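Local coordinates for glycosyl hydrolases family 2, sugar binding domain protein (Bacteroides uniformis str. 3978 T3 ii, PDB 6D1P), which acts as a gut bacterial beta-glucuronidase of glycoside hydrolase family 2, probably removing glucuronic acid from its conjugates by hydrolysing the O-glycosidic bond, at residues S369-I372 with L373-C376; K400-A403 with R404-L407; M410-Q413 with H414-H417; E469-K472 with D473-D476. All blocks are in the same frame, centred on the assembly; numbering follows the deposited sequence.

Contact 1. Residues S369-I372 with L373-C376; sequences SGII and LRLC
The guanidinium of R374 lies flat over the first turn of its own helix, with I371 N above the centre of one face and G370 O, 3.3 Å from the plane, above the rim of that same face. The guanidinium simply covers the backbone here; the angle at R374 NE is too poor for a hydrogen bond to G370 O. The bend at chi3 (-129°) turns the chain of R374 back over that carbonyl, and R374 NH1 comes within 3.9 Å of I371 CG1. G370 suits this spot: a beta carbon would run into R374 NH2 as that group now lies. The same carbonyl also serves the helix proper, G370 O taking R374 N at 2.9 Å in an almost straight bond. S369 is the N-cap: its OG, carried anti to the backbone N (chi1 166°), receives I371 N at 3.0 Å, so an amide of the first turn, with no preceding helical turn to supply a carbonyl, finds an acceptor. Helix 370-379 is the crossover of a beta-alpha-beta unit of the TIM barrel, running between parallel strands 360-362 and 382-386. Its apolar residues match that place. I371 and L375, one turn apart, lie side by side and point the same way, meeting at CG2 and CD1 4.0 Å apart; both also touch helix 343-356, through M346 and M350 respectively. L373 instead packs on E385 of strand 382-386, while CD2 of its side chain stays 3.5 Å from S369 O. C376, small enough to fit close to the sheet, touches V383 and sets SG 4.3 Å from I372 CG2.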
loop_
_atom_site.group_PDB
_atom_site.type_symbol
_atom_site.label_atom_id
_atom_site.label_comp_id
_atom_site.label_asym_id
_atom_site.label_seq_id
_atom_site.Cartn_x
_atom_site.Cartn_y
_atom_site.Cartn_z
ATOM N N SER A 369 5.880 -10.061 24.696
ATOM C CA SER A 369 5.229 -11.372 24.802
ATOM C C SER A 369 5.537 -12.080 26.119
ATOM O O SER A 369 6.685 -12.128 26.560
ATOM C CB SER A 369 5.679 -12.268 23.643
ATOM O OG SER A 369 5.338 -13.620 23.882
ATOM N N GLY A 370 4.497 -12.667 26.719
ATOM C CA GLY A 370 4.675 -13.483 27.907
ATOM C C GLY A 370 5.692 -14.595 27.723
ATOM O O GLY A 370 6.305 -15.034 28.701
ATOM N N ILE A 371 5.894 -15.051 26.479
ATOM C CA ILE A 371 6.911 -16.058 26.196
ATOM C C ILE A 371 8.287 -15.540 26.567
ATOM O O ILE A 371 9.141 -16.296 27.049
ATOM C CB ILE A 371 6.849 -16.480 24.715
ATOM C CG1 ILE A 371 5.446 -16.980 24.386
ATOM C CG2 ILE A 371 7.862 -17.560 24.424
ATOM C CD1 ILE A 371 5.174 -17.128 22.918
ATOM N N ILE A 372 8.528 -14.246 26.352
ATOM C CA ILE A 372 9.825 -13.675 26.702
ATOM C C ILE A 372 10.003 -13.642 28.214
ATOM O O ILE A 372 11.088 -13.928 28.734
ATOM C CB ILE A 372 9.963 -12.273 26.088
ATOM C CG1 ILE A 372 9.790 -12.334 24.556
ATOM C CG2 ILE A 372 11.276 -11.640 26.523
ATOM C CD1 ILE A 372 10.939 -12.954 23.845
ATOM N N LEU A 373 8.938 -13.294 28.938
ATOM C CA LEU A 373 8.999 -13.248 30.395
ATOM C C LEU A 373 9.286 -14.630 30.967
ATOM O O LEU A 373 10.169 -14.791 31.820
ATOM C CB LEU A 373 7.686 -12.684 30.945
ATOM C CG LEU A 373 7.476 -11.166 30.898
ATOM C CD1 LEU A 373 8.362 -10.539 31.949
ATOM C CD2 LEU A 373 7.742 -10.514 29.510
ATOM N N ARG A 374 8.552 -15.645 30.497
ATOM C CA ARG A 374 8.833 -17.010 30.926
ATOM C C ARG A 374 10.276 -17.393 30.627
ATOM O O ARG A 374 10.954 -17.985 31.473
ATOM C CB ARG A 374 7.869 -17.985 30.259
ATOM C CG ARG A 374 6.468 -17.917 30.808
ATOM C CD ARG A 374 5.475 -18.556 29.853
ATOM N NE ARG A 374 4.364 -17.644 29.619
ATOM C CZ ARG A 374 3.602 -17.637 28.532
ATOM N NH1 ARG A 374 3.821 -18.510 27.546
ATOM N NH2 ARG A 374 2.628 -16.738 28.436
ATOM N N LEU A 375 10.781 -17.031 29.445
ATOM C CA LEU A 375 12.177 -17.334 29.135
ATOM C C LEU A 375 13.145 -16.617 30.078
ATOM O O LEU A 375 14.191 -17.172 30.440
ATOM C CB LEU A 375 12.473 -16.984 27.677
ATOM C CG LEU A 375 11.912 -17.999 26.666
ATOM C CD1 LEU A 375 11.723 -17.363 25.266
ATOM C CD2 LEU A 375 12.795 -19.252 26.595
ATOM N N CYS A 376 12.819 -15.399 30.494
ATOM C CA CYS A 376 13.682 -14.697 31.438
ATOM C C CYS A 376 13.634 -15.367 32.809
ATOM O O CYS A 376 14.673 -15.605 33.435
ATOM C CB CYS A 376 13.265 -13.222 31.515
ATOM S SG CYS A 376 13.659 -12.295 29.996
#

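Contact 2. Residues K400-A403 with R404-L407; sequences KNQA and RRML
R405 N donates to N401 O at 2.8 Å, one of the backbone bonds that build helix 397-414, the crossover between strands 382-386 and 420-432 in a beta-alpha-beta unit of the TIM barrel. The side chains add a second layer of polar links. R404 runs extended from CG to NE, back along the helix, and its NH1 donates to N401 OD1 at 2.9 Å. That bond is bent, with the N-H...O angle at 140°, and NH1 stands above the plane of the amide, not on a lone pair. K400 CB covers one face of the same guanidinium, 3.6 Å from NH1. The stronger partner of R404 is E449 of helix 440-457, joined to NE by a salt bridge, so an arginine here ties two neighbouring barrel helices together. A leucine in its place would probably leave E449 without its charged mate and let the N401 amide turn more freely. R405 places its guanidinium over Q402 CA, almost parallel to the Q402 amide (planes 5° apart), while its NH2 reaches V131 O. A glutamine is apt at 402, where both ends of the amide are used. OE1 accepts from I177 N, between M176 and P178, which help to bind a potassium ion about 7 Å from this side chain. Carried anti to the backbone N (chi1 174°) and extended beyond CG, Q402 lies alongside M406, whose side chain also touches P388. There Q402 NE2 makes a weak hydrogen bond to M406 SD at 3.4 Å.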
loop_
_atom_site.group_PDB
_atom_site.type_symbol
_atom_site.label_atom_id
_atom_site.label_comp_id
_atom_site.label_asym_id
_atom_site.label_seq_id
_atom_site.Cartn_x
_atom_site.Cartn_y
_atom_site.Cartn_z
ATOM N N LYS A 400 -3.929 9.744 27.985
ATOM C CA LYS A 400 -3.533 9.488 29.376
ATOM C C LYS A 400 -4.167 8.206 29.903
ATOM O O LYS A 400 -3.536 7.449 30.652
ATOM C CB LYS A 400 -3.921 10.659 30.285
ATOM C CG LYS A 400 -3.162 11.949 30.067
ATOM C CD LYS A 400 -3.825 13.107 30.832
ATOM C CE LYS A 400 -3.839 14.413 30.017
ATOM N NZ LYS A 400 -3.373 15.596 30.828
ATOM N N ASN A 401 -5.419 7.954 29.530
ATOM C CA ASN A 401 -6.067 6.725 29.953
ATOM C C ASN A 401 -5.396 5.505 29.357
ATOM O O ASN A 401 -5.378 4.450 29.992
ATOM C CB ASN A 401 -7.548 6.753 29.581
ATOM C CG ASN A 401 -8.386 7.413 30.651
ATOM O OD1 ASN A 401 -7.994 7.449 31.823
ATOM N ND2 ASN A 401 -9.534 7.957 30.259
ATOM N N GLN A 402 -4.870 5.611 28.138
ATOM C CA GLN A 402 -4.181 4.462 27.568
ATOM C C GLN A 402 -2.914 4.153 28.361
ATOM O O GLN A 402 -2.610 2.989 28.632
ATOM C CB GLN A 402 -3.859 4.688 26.081
ATOM C CG GLN A 402 -3.006 3.538 25.504
ATOM C CD GLN A 402 -2.514 3.772 24.080
ATOM O OE1 GLN A 402 -2.707 4.847 23.502
ATOM N NE2 GLN A 402 -1.889 2.754 23.503
ATOM N N ALA A 403 -2.188 5.187 28.782
ATOM C CA ALA A 403 -0.999 4.962 29.597
ATOM C C ALA A 403 -1.358 4.357 30.953
ATOM O O ALA A 403 -0.718 3.391 31.400
ATOM C CB ALA A 403 -0.227 6.271 29.764
ATOM N N ARG A 404 -2.398 4.887 31.612
ATOM C CA ARG A 404 -2.831 4.287 32.872
ATOM C C ARG A 404 -3.278 2.849 32.655
ATOM O O ARG A 404 -2.967 1.963 33.463
ATOM C CB ARG A 404 -3.972 5.086 33.495
ATOM C CG ARG A 404 -3.666 6.535 33.774
ATOM C CD ARG A 404 -4.958 7.268 34.130
ATOM N NE ARG A 404 -4.742 8.665 34.485
ATOM C CZ ARG A 404 -5.306 9.697 33.860
ATOM N NH1 ARG A 404 -6.150 9.507 32.835
ATOM N NH2 ARG A 404 -5.038 10.936 34.274
ATOM N N ARG A 405 -4.000 2.596 31.559
ATOM C CA ARG A 405 -4.473 1.245 31.296
ATOM C C ARG A 405 -3.316 0.299 30.998
ATOM O O ARG A 405 -3.302 -0.841 31.482
ATOM C CB ARG A 405 -5.457 1.257 30.129
ATOM C CG ARG A 405 -6.108 -0.080 29.850
ATOM C CD ARG A 405 -7.217 0.081 28.798
ATOM N NE ARG A 405 -6.695 0.465 27.490
ATOM C CZ ARG A 405 -6.859 1.665 26.935
ATOM N NH1 ARG A 405 -7.548 2.595 27.582
ATOM N NH2 ARG A 405 -6.355 1.927 25.722
ATOM N N MET A 406 -2.344 0.732 30.195
ATOM C CA MET A 406 -1.273 -0.195 29.846
ATOM C C MET A 406 -0.342 -0.428 31.035
ATOM O O MET A 406 0.124 -1.554 31.250
ATOM C CB MET A 406 -0.521 0.306 28.611
ATOM C CG MET A 406 -1.395 0.269 27.353
ATOM S SD MET A 406 -0.548 0.645 25.802
ATOM C CE MET A 406 0.266 -0.906 25.426
ATOM N N LEU A 407 -0.087 0.606 31.842
ATOM C CA LEU A 407 0.688 0.385 33.060
ATOM C C LEU A 407 -0.001 -0.637 33.948
ATOM O O LEU A 407 0.625 -1.594 34.423
ATOM C CB LEU A 407 0.898 1.697 33.811
ATOM C CG LEU A 407 1.697 1.537 35.100
ATOM C CD1 LEU A 407 3.051 0.938 34.824
ATOM C CD2 LEU A 407 1.834 2.887 35.779
#

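Contact 3. Residues M410-Q413 with H414-H417; sequences MIEQ and HRNH
At the C-terminal end of helix 397-414, before strand 420-432 of the TIM barrel, H414 N shares its hydrogen between M410 O at 3.1 Å and I411 O at 3.4 Å, both bonds weak. Such splitting fits a helix that is giving way to a turn, and a type I beta turn follows, closed by H417 N donating to H414 O at 3.0 Å. The H414 ring is set by its neighbours: its CD2 edge faces Q413 O at 3.2 Å, and ND1 is hydrogen-bonded to E385 of strand 382-386. Histidine suits a place where a flat, largely buried group must both pack, here against L373 and W423, and bond to a carboxylate. Q413 spans in another direction, its amide held by Q367 and by E136 O. Facing strand 203-213, where both touch Q206, R415 lies beside E412, the two side chains pointing the same way. CG of R415 stands between the backbone N and the carbonyl carbon (chi1 61°), which keeps CG 3.4 Å from I411 O and lets the extended chain run back over the last turn. There E412 CG sits 3.6 Å above one face of the guanidinium, toward its rim, while E412 OE2 stays 4.6 Å from R415 NH2, too far for a salt bridge, though the opposite charges probably attract. An alanine here is likely to take the cover from E412 CG and leave the carboxylate without that nearby positive charge. Beyond the helix end a water bridges the turn, accepting from N416 N at 3.0 Å and donating weakly to Q413 O.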
loop_
_atom_site.group_PDB
_atom_site.type_symbol
_atom_site.label_atom_id
_atom_site.label_comp_id
_atom_site.label_asym_id
_atom_site.label_seq_id
_atom_site.Cartn_x
_atom_site.Cartn_y
_atom_site.Cartn_z
ATOM N N MET A 410 0.233 -4.121 32.265
ATOM C CA MET A 410 1.584 -4.665 32.304
ATOM C C MET A 410 1.918 -5.224 33.681
ATOM O O MET A 410 2.452 -6.331 33.804
ATOM C CB MET A 410 2.587 -3.589 31.919
ATOM C CG MET A 410 3.960 -4.130 31.651
ATOM S SD MET A 410 5.134 -2.806 31.388
ATOM C CE MET A 410 4.979 -1.942 32.942
ATOM N N ILE A 411 1.614 -4.459 34.728
ATOM C CA ILE A 411 1.913 -4.880 36.089
ATOM C C ILE A 411 1.050 -6.071 36.479
ATOM O O ILE A 411 1.550 -7.081 36.977
ATOM C CB ILE A 411 1.723 -3.701 37.055
ATOM C CG1 ILE A 411 2.854 -2.687 36.869
ATOM C CG2 ILE A 411 1.638 -4.204 38.484
ATOM C CD1 ILE A 411 2.570 -1.371 37.526
ATOM N N GLU A 412 -0.254 -5.982 36.243
ATOM C CA GLU A 412 -1.125 -7.079 36.647
ATOM C C GLU A 412 -0.809 -8.367 35.896
ATOM O O GLU A 412 -0.901 -9.454 36.474
ATOM C CB GLU A 412 -2.589 -6.686 36.458
ATOM C CG GLU A 412 -3.126 -5.885 37.646
ATOM C CD GLU A 412 -4.550 -5.416 37.450
ATOM O OE1 GLU A 412 -5.104 -5.623 36.339
ATOM O OE2 GLU A 412 -5.110 -4.826 38.400
ATOM N N GLN A 413 -0.408 -8.265 34.625
ATOM C CA GLN A 413 -0.187 -9.441 33.797
ATOM C C GLN A 413 1.189 -10.066 33.989
ATOM O O GLN A 413 1.355 -11.251 33.691
ATOM C CB GLN A 413 -0.410 -9.082 32.317
ATOM C CG GLN A 413 -1.901 -8.971 31.951
ATOM C CD GLN A 413 -2.174 -8.216 30.646
ATOM O OE1 GLN A 413 -1.330 -8.148 29.756
ATOM N NE2 GLN A 413 -3.360 -7.649 30.541
ATOM N N HIS A 414 2.178 -9.317 34.480
ATOM C CA HIS A 414 3.532 -9.841 34.623
ATOM C C HIS A 414 4.060 -9.857 36.055
ATOM O O HIS A 414 5.217 -10.240 36.263
ATOM C CB HIS A 414 4.502 -9.036 33.749
ATOM C CG HIS A 414 4.349 -9.300 32.292
ATOM N ND1 HIS A 414 5.085 -8.638 31.333
ATOM C CD2 HIS A 414 3.547 -10.163 31.625
ATOM C CE1 HIS A 414 4.739 -9.082 30.137
ATOM N NE2 HIS A 414 3.813 -10.012 30.288
ATOM N N ARG A 415 3.262 -9.466 37.048
ATOM C CA ARG A 415 3.814 -9.324 38.393
ATOM C C ARG A 415 4.275 -10.639 39.009
ATOM O O ARG A 415 5.091 -10.612 39.932
ATOM C CB ARG A 415 2.801 -8.688 39.314
ATOM C CG ARG A 415 1.541 -9.475 39.461
ATOM C CD ARG A 415 0.634 -8.687 40.352
ATOM N NE ARG A 415 -0.775 -8.990 40.193
ATOM C CZ ARG A 415 -1.728 -8.144 40.563
ATOM N NH1 ARG A 415 -1.381 -6.976 41.086
ATOM N NH2 ARG A 415 -3.009 -8.444 40.404
ATOM N N ASN A 416 3.780 -11.784 38.545
ATOM C CA ASN A 416 4.224 -13.047 39.113
ATOM C C ASN A 416 5.604 -13.463 38.625
ATOM O O ASN A 416 6.159 -14.435 39.149
ATOM C CB ASN A 416 3.221 -14.165 38.795
ATOM C CG ASN A 416 1.869 -13.959 39.462
ATOM O OD1 ASN A 416 1.690 -13.057 40.281
ATOM N ND2 ASN A 416 0.912 -14.814 39.125
ATOM N N HIS A 417 6.175 -12.769 37.646
ATOM C CA HIS A 417 7.472 -13.171 37.125
ATOM C C HIS A 417 8.576 -12.697 38.057
ATOM O O HIS A 417 8.724 -11.484 38.259
ATOM C CB HIS A 417 7.698 -12.618 35.730
ATOM C CG HIS A 417 6.777 -13.195 34.709
ATOM N ND1 HIS A 417 6.966 -14.445 34.162
ATOM C CD2 HIS A 417 5.643 -12.709 34.155
ATOM C CE1 HIS A 417 5.996 -14.702 33.306
ATOM N NE2 HIS A 417 5.181 -13.662 33.281
HETATM O O HOH W 1 1.796 -12.562 36.368
#

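Contact 4. Residues E469-K472 with D473-D476; sequences EFCK and DIVD
I474 N donates to C471 O at 3.0 Å, nearly straight at the hydrogen (164°), although the donor stands well above the carbonyl plane (40° out of it). This bond draws the chain into a tight bend, and beside it the two side chains meet lightly, C471 CB lying 4.2 Å from I474 CD1. At the turn itself K472 and D473 both have CG between the backbone N and the carbonyl carbon. In D473 that torsion (chi1 55°) folds the carboxylate back over the C471-K472 peptide, with OD1 3.7 Å from the carbonyl carbon of C471 and 4.2 Å from F470 O. R444 of helix 440-457 gathers these two oxygens: its NH1 forms a salt bridge to D473 OD1 and a hydrogen bond to F470 O. An aspartate suits the place, being short enough to stay beside its own backbone while supplying the charge. The whole bend belongs to the loop that joins parallel strands 462-466 and 477-479 of the TIM barrel. C471 and V475 turn their small apolar side chains onto strand 462-466, both touching I465, whereas I474 packs on H451 and F470 on I443, both of helix 440-457. K472 needs its length: it bends at chi3 and brings NZ to 3.5 Å from E469 OE2 in a salt bridge, and the same NZ is hydrogen-bonded to A504 O. The other carboxylate oxygen, E469 OE1, is hydrogen-bonded to Y478 OH.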
loop_
_atom_site.group_PDB
_atom_site.type_symbol
_atom_site.label_atom_id
_atom_site.label_comp_id
_atom_site.label_asym_id
_atom_site.label_seq_id
_atom_site.Cartn_x
_atom_site.Cartn_y
_atom_site.Cartn_z
ATOM N N GLU A 469 15.148 14.724 32.417
ATOM C CA GLU A 469 15.830 15.287 33.579
ATOM C C GLU A 469 14.859 15.996 34.514
ATOM O O GLU A 469 15.011 15.911 35.737
ATOM C CB GLU A 469 16.947 16.232 33.146
ATOM C CG GLU A 469 18.115 15.529 32.469
ATOM C CD GLU A 469 18.775 14.423 33.326
ATOM O OE1 GLU A 469 18.894 13.277 32.820
ATOM O OE2 GLU A 469 19.190 14.707 34.482
ATOM N N PHE A 470 13.832 16.668 33.966
ATOM C CA PHE A 470 12.893 17.397 34.816
ATOM C C PHE A 470 11.866 16.498 35.497
ATOM O O PHE A 470 10.986 17.008 36.202
ATOM C CB PHE A 470 12.181 18.508 34.021
ATOM C CG PHE A 470 11.310 18.025 32.879
ATOM C CD1 PHE A 470 11.753 18.107 31.568
ATOM C CD2 PHE A 470 10.033 17.547 33.107
ATOM C CE1 PHE A 470 10.952 17.686 30.503
ATOM C CE2 PHE A 470 9.226 17.130 32.045
ATOM C CZ PHE A 470 9.698 17.191 30.746
ATOM N N CYS A 471 11.938 15.190 35.294
ATOM C CA CYS A 471 11.141 14.238 36.054
ATOM C C CYS A 471 11.987 13.266 36.861
ATOM O O CYS A 471 11.416 12.401 37.529
ATOM C CB CYS A 471 10.230 13.418 35.125
ATOM S SG CYS A 471 8.853 14.298 34.374
ATOM N N LYS A 472 13.325 13.367 36.798
ATOM C CA LYS A 472 14.206 12.295 37.293
ATOM C C LYS A 472 14.010 12.002 38.787
ATOM O O LYS A 472 14.230 10.868 39.223
ATOM C CB LYS A 472 15.673 12.654 37.025
ATOM C CG LYS A 472 16.220 13.718 38.002
ATOM C CD LYS A 472 17.510 14.368 37.510
ATOM C CE LYS A 472 18.701 13.438 37.619
ATOM N NZ LYS A 472 19.965 14.195 37.848
ATOM N N ASP A 473 13.577 12.994 39.573
ATOM C CA ASP A 473 13.400 12.859 41.020
ATOM C C ASP A 473 12.151 12.075 41.396
ATOM O O ASP A 473 11.992 11.734 42.576
ATOM C CB ASP A 473 13.314 14.243 41.676
ATOM C CG ASP A 473 12.214 15.117 41.049
ATOM O OD1 ASP A 473 12.300 15.392 39.824
ATOM O OD2 ASP A 473 11.251 15.509 41.758
ATOM N N ILE A 474 11.261 11.800 40.438
ATOM C CA ILE A 474 9.954 11.243 40.768
ATOM C C ILE A 474 10.041 9.745 41.006
ATOM O O ILE A 474 9.448 9.229 41.957
ATOM C CB ILE A 474 8.936 11.580 39.662
ATOM C CG1 ILE A 474 8.471 13.028 39.761
ATOM C CG2 ILE A 474 7.719 10.657 39.741
ATOM C CD1 ILE A 474 7.761 13.521 38.491
ATOM N N VAL A 475 10.773 9.023 40.159
ATOM C CA VAL A 475 10.791 7.558 40.182
ATOM C C VAL A 475 11.820 7.016 41.165
ATOM O O VAL A 475 12.621 7.769 41.738
ATOM C CB VAL A 475 11.097 6.992 38.789
ATOM C CG1 VAL A 475 10.046 7.422 37.799
ATOM C CG2 VAL A 475 12.484 7.460 38.351
ATOM N N ASP A 476 11.833 5.694 41.341
ATOM C CA ASP A 476 12.844 5.108 42.212
ATOM C C ASP A 476 14.217 5.080 41.544
ATOM O O ASP A 476 15.210 5.487 42.149
ATOM C CB ASP A 476 12.407 3.717 42.644
ATOM C CG ASP A 476 11.073 3.738 43.345
ATOM O OD1 ASP A 476 10.954 4.482 44.350
ATOM O OD2 ASP A 476 10.146 3.030 42.891
HETATM O O HOH W 2 14.561 9.287 41.491
#

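Overall arrangement
All four contacts belong to the TIM barrel part of the chain. Contacts 1 and 3 touch, their centres 11 Å apart: L373 CD2 packs 3.4 Å from H414 CE1, and L373 CB 3.5 Å from H417 CE1, so helix 370-379 rests against the end of the next barrel helix, and E385 meets both L373 and H414. Contact 2 continues into contact 3 along helix 397-414, centres 15 Å apart. Contact 4 stands apart, about 10 Å at the nearest atoms from contacts 2 and 3, but helix 440-457 lies against both it and contact 2. The side chain of I372 is about 11 Å from a bound sodium ion.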